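Local structure of Ras GTPase-activating-like protein rng2 (Schizosaccharomyces pombe, 1P5S) at residues Asp58-Trp63 with Tyr151-Leu156. The protein binds actin filaments through its calponin-homology domain and helps build the contractile F-actin ring at the division site. Sequence-based numbering, arbitrary orientation.
With HG (mercury (II) ion), chain C; HG (mercury (II) ion), chain B.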
ATOM      1  N   ASP A  58       7.338  -1.844   3.800  1.00 13.14           N
ATOM      2  CA  ASP A  58       7.638  -3.261   3.977  1.00  9.47           C
ATOM      3  C   ASP A  58       6.568  -3.964   4.814  1.00  8.90           C
ATOM      4  O   ASP A  58       6.199  -5.107   4.530  1.00  8.65           O
ATOM      5  CB  ASP A  58       9.026  -3.432   4.609  1.00 11.55           C
ATOM      6  CG  ASP A  58       9.557  -4.849   4.475  1.00 11.38           C
ATOM      7  OD1 ASP A  58       9.321  -5.659   5.394  1.00 12.43           O
ATOM      8  OD2 ASP A  58      10.203  -5.178   3.450  1.00 11.66           O
ATOM      9  N   GLU A  59       6.069  -3.276   5.839  1.00  9.20           N
ATOM     10  CA  GLU A  59       5.020  -3.821   6.706  1.00  7.72           C
ATOM     11  C   GLU A  59       3.713  -3.999   5.942  1.00  5.27           C
ATOM     12  O   GLU A  59       3.017  -5.004   6.107  1.00  5.82           O
ATOM     13  CB  GLU A  59       4.783  -2.893   7.896  1.00  9.23           C
ATOM     14  CG  GLU A  59       5.901  -2.911   8.912  1.00 11.46           C
ATOM     15  CD  GLU A  59       5.954  -1.651   9.749  1.00 15.18           C
ATOM     16  OE1 GLU A  59       4.946  -0.903   9.792  1.00 12.68           O
ATOM     17  OE2 GLU A  59       7.008  -1.415  10.374  1.00 16.45           O
ATOM     18  N   ALA A  60       3.384  -3.023   5.104  1.00  3.66           N
ATOM     19  CA  ALA A  60       2.164  -3.093   4.316  1.00  8.41           C
ATOM     20  C   ALA A  60       2.274  -4.242   3.315  1.00 10.17           C
ATOM     21  O   ALA A  60       1.331  -5.020   3.138  1.00  7.59           O
ATOM     22  CB  ALA A  60       1.928  -1.773   3.582  1.00  8.63           C
ATOM     23  N   LYS A  61       3.435  -4.339   2.668  1.00  7.56           N
ATOM     24  CA  LYS A  61       3.693  -5.391   1.698  1.00  7.84           C
ATOM     25  C   LYS A  61       3.563  -6.772   2.331  1.00  9.28           C
ATOM     26  O   LYS A  61       2.868  -7.646   1.803  1.00 10.36           O
ATOM     27  CB  LYS A  61       5.098  -5.254   1.104  1.00  5.42           C
ATOM     28  CG  LYS A  61       5.335  -6.194  -0.087  1.00  9.72           C
ATOM     29  CD  LYS A  61       6.814  -6.340  -0.438  1.00  9.30           C
ATOM     30  CE  LYS A  61       7.596  -6.941   0.712  1.00  7.41           C
ATOM     31  NZ  LYS A  61       9.030  -7.119   0.352  1.00 10.40           N
ATOM     32  N   LYS A  62       4.241  -6.971   3.454  1.00  6.56           N
ATOM     33  CA  LYS A  62       4.191  -8.259   4.137  1.00 11.04           C
ATOM     34  C   LYS A  62       2.784  -8.636   4.576  1.00 10.08           C
ATOM     35  O   LYS A  62       2.424  -9.812   4.538  1.00 12.13           O
ATOM     36  CB  LYS A  62       5.136  -8.273   5.341  1.00 12.06           C
ATOM     37  CG  LYS A  62       6.589  -8.569   4.978  1.00  9.38           C
ATOM     38  CD  LYS A  62       7.458  -8.528   6.224  1.00 13.89           C
ATOM     39  CE  LYS A  62       8.875  -9.015   5.956  1.00 14.55           C
ATOM     40  NZ  LYS A  62       9.562  -8.256   4.867  1.00 16.52           N
ATOM     41  N   TRP A  63       1.990  -7.646   4.990  1.00  9.14           N
ATOM     42  CA  TRP A  63       0.621  -7.907   5.418  1.00  9.90           C
ATOM     43  C   TRP A  63      -0.215  -8.410   4.245  1.00  8.71           C
ATOM     44  O   TRP A  63      -0.952  -9.379   4.373  1.00 11.06           O
ATOM     45  CB  TRP A  63      -0.042  -6.644   5.996  1.00 13.31           C
ATOM     46  CG  TRP A  63      -1.473  -6.892   6.428  1.00 15.37           C
ATOM     47  CD1 TRP A  63      -1.884  -7.608   7.512  1.00 12.58           C
ATOM     48  CD2 TRP A  63      -2.668  -6.468   5.754  1.00 15.67           C
ATOM     49  NE1 TRP A  63      -3.253  -7.659   7.561  1.00 11.43           N
ATOM     50  CE2 TRP A  63      -3.764  -6.964   6.497  1.00 13.96           C
ATOM     51  CE3 TRP A  63      -2.922  -5.709   4.603  1.00 16.31           C
ATOM     52  CZ2 TRP A  63      -5.095  -6.733   6.125  1.00 12.70           C
ATOM     53  CZ3 TRP A  63      -4.248  -5.481   4.234  1.00 12.92           C
ATOM     54  CH2 TRP A  63      -5.313  -5.990   4.996  1.00 13.70           C
ATOM     55  N   TYR A 151      -0.421   4.180   3.833  1.00 11.83           N
ATOM     56  CA  TYR A 151      -1.078   4.544   5.084  1.00 11.29           C
ATOM     57  C   TYR A 151      -2.480   3.944   5.085  1.00  8.69           C
ATOM     58  O   TYR A 151      -2.965   3.464   6.106  1.00  8.71           O
ATOM     59  CB  TYR A 151      -1.164   6.070   5.199  1.00 10.82           C
ATOM     60  CG  TYR A 151      -1.990   6.556   6.371  1.00 12.52           C
ATOM     61  CD1 TYR A 151      -1.514   6.449   7.677  1.00 11.58           C
ATOM     62  CD2 TYR A 151      -3.253   7.125   6.170  1.00 12.26           C
ATOM     63  CE1 TYR A 151      -2.272   6.895   8.760  1.00 12.10           C
ATOM     64  CE2 TYR A 151      -4.022   7.575   7.246  1.00 15.60           C
ATOM     65  CZ  TYR A 151      -3.518   7.454   8.537  1.00 16.62           C
ATOM     66  OH  TYR A 151      -4.256   7.904   9.606  1.00 23.89           O
ATOM     67  N   CYS A 152      -3.118   3.973   3.920  1.00  7.44           N
ATOM     68  CA  CYS A 152      -4.462   3.439   3.756  1.00  8.70           C
ATOM     69  C   CYS A 152      -4.453   1.937   4.034  1.00 10.54           C
ATOM     70  O   CYS A 152      -5.340   1.420   4.721  1.00  8.04           O
ATOM     71  CB  CYS A 152      -4.963   3.719   2.334  1.00  9.64           C
ATOM     72  SG  CYS A 152      -6.541   2.936   1.884  1.00 14.77           S
ATOM     73  N   ILE A 153      -3.443   1.248   3.508  1.00  5.03           N
ATOM     74  CA  ILE A 153      -3.332  -0.185   3.717  1.00 10.61           C
ATOM     75  C   ILE A 153      -3.106  -0.463   5.202  1.00  9.37           C
ATOM     76  O   ILE A 153      -3.665  -1.417   5.751  1.00  7.52           O
ATOM     77  CB  ILE A 153      -2.194  -0.805   2.851  1.00 10.91           C
ATOM     78  CG1 ILE A 153      -2.560  -0.703   1.369  1.00 13.58           C
ATOM     79  CG2 ILE A 153      -1.989  -2.276   3.207  1.00 11.19           C
ATOM     80  CD1 ILE A 153      -1.403  -0.988   0.429  1.00 16.15           C
ATOM     81  N   HIS A 154      -2.306   0.377   5.856  1.00  8.87           N
ATOM     82  CA  HIS A 154      -2.087   0.225   7.294  1.00  9.29           C
ATOM     83  C   HIS A 154      -3.417   0.384   8.021  1.00  9.33           C
ATOM     84  O   HIS A 154      -3.797  -0.465   8.833  1.00  8.34           O
ATOM     85  CB  HIS A 154      -1.082   1.259   7.819  1.00  8.80           C
ATOM     86  CG  HIS A 154       0.351   0.868   7.612  1.00  8.42           C
ATOM     87  ND1 HIS A 154       1.249   0.757   8.651  1.00  9.39           N
ATOM     88  CD2 HIS A 154       1.033   0.539   6.490  1.00  6.56           C
ATOM     89  CE1 HIS A 154       2.425   0.380   8.180  1.00  5.76           C
ATOM     90  NE2 HIS A 154       2.320   0.239   6.872  1.00  9.86           N
ATOM     91  N   ALA A 155      -4.124   1.469   7.713  1.00  9.17           N
ATOM     92  CA  ALA A 155      -5.417   1.751   8.335  1.00 11.90           C
ATOM     93  C   ALA A 155      -6.393   0.593   8.138  1.00 12.50           C
ATOM     94  O   ALA A 155      -7.023   0.131   9.087  1.00 11.51           O
ATOM     95  CB  ALA A 155      -6.008   3.034   7.764  1.00  9.25           C
ATOM     96  N   LEU A 156      -6.513   0.132   6.898  1.00 12.87           N
ATOM     97  CA  LEU A 156      -7.412  -0.968   6.603  1.00 12.78           C
ATOM     98  C   LEU A 156      -7.040  -2.187   7.438  1.00 14.32           C
ATOM     99  O   LEU A 156      -7.896  -2.777   8.094  1.00 14.60           O
ATOM    100  CB  LEU A 156      -7.360  -1.327   5.120  1.00  9.22           C
ATOM    101  CG  LEU A 156      -8.143  -2.584   4.723  1.00 13.03           C
ATOM    102  CD1 LEU A 156      -9.634  -2.416   5.035  1.00 15.34           C
ATOM    103  CD2 LEU A 156      -7.946  -2.869   3.239  1.00 13.49           C
TER
HETATM  104 HG    HG C 192      -2.853 -10.287   6.083  0.53  9.51          HG
HETATM  105 HG    HG B 191      -7.892   2.808   3.807  0.64  7.47          HG
HETATM  106  O   HOH W   1      -9.050   2.053   5.588  1.00  2.02           O
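W63 reaches from helix 58-63 across to I153 and L156, and this apolar contact shows how one large ring can bridge two helices that separate beyond their closest approach. With CG anti to the backbone N (chi1 179°), the indole is placed against I153, its CE3 lying 3.8 Å from CG2 of that residue. Farther out, CH2 approaches CG of L156 at 4.4 Å. The same I153 methyl also packs on CB of A60, whose small side chain is consistent with the closest CA approach, 6.2 Å between A60 CA and H154 CA. A60 CB also touches CD2 of H154, 3.8 Å away. Replacing W63 by alanine is likely to leave CG2 of I153 and CG of L156 without their indole partner and open a gap there.

Both segments belong to long helices of the all-helical calponin-homology domain, the actin-binding module of this protein; in its buried interior the axes of segments 58-63 and 151-156 run at 53° to each other.

On the polar side, E59 OE1 meets the ring edge of H154 at CE1, 3.3 Å away, the carboxylate plane turned 47° from the imidazole. No hydrogen bond joins this pair: H154 NE2 is hydrogen-bonded to R56 O, and E59 OE2 to S172 OG.

Mercury marks both helices: W63 O binds one ion with E66 OE2 and C67 SG, and that ion also sits 3.0 Å above one face of the indole, offset toward the rim. C152 SG holds another at 2.4 Å, together with F133 O and a water.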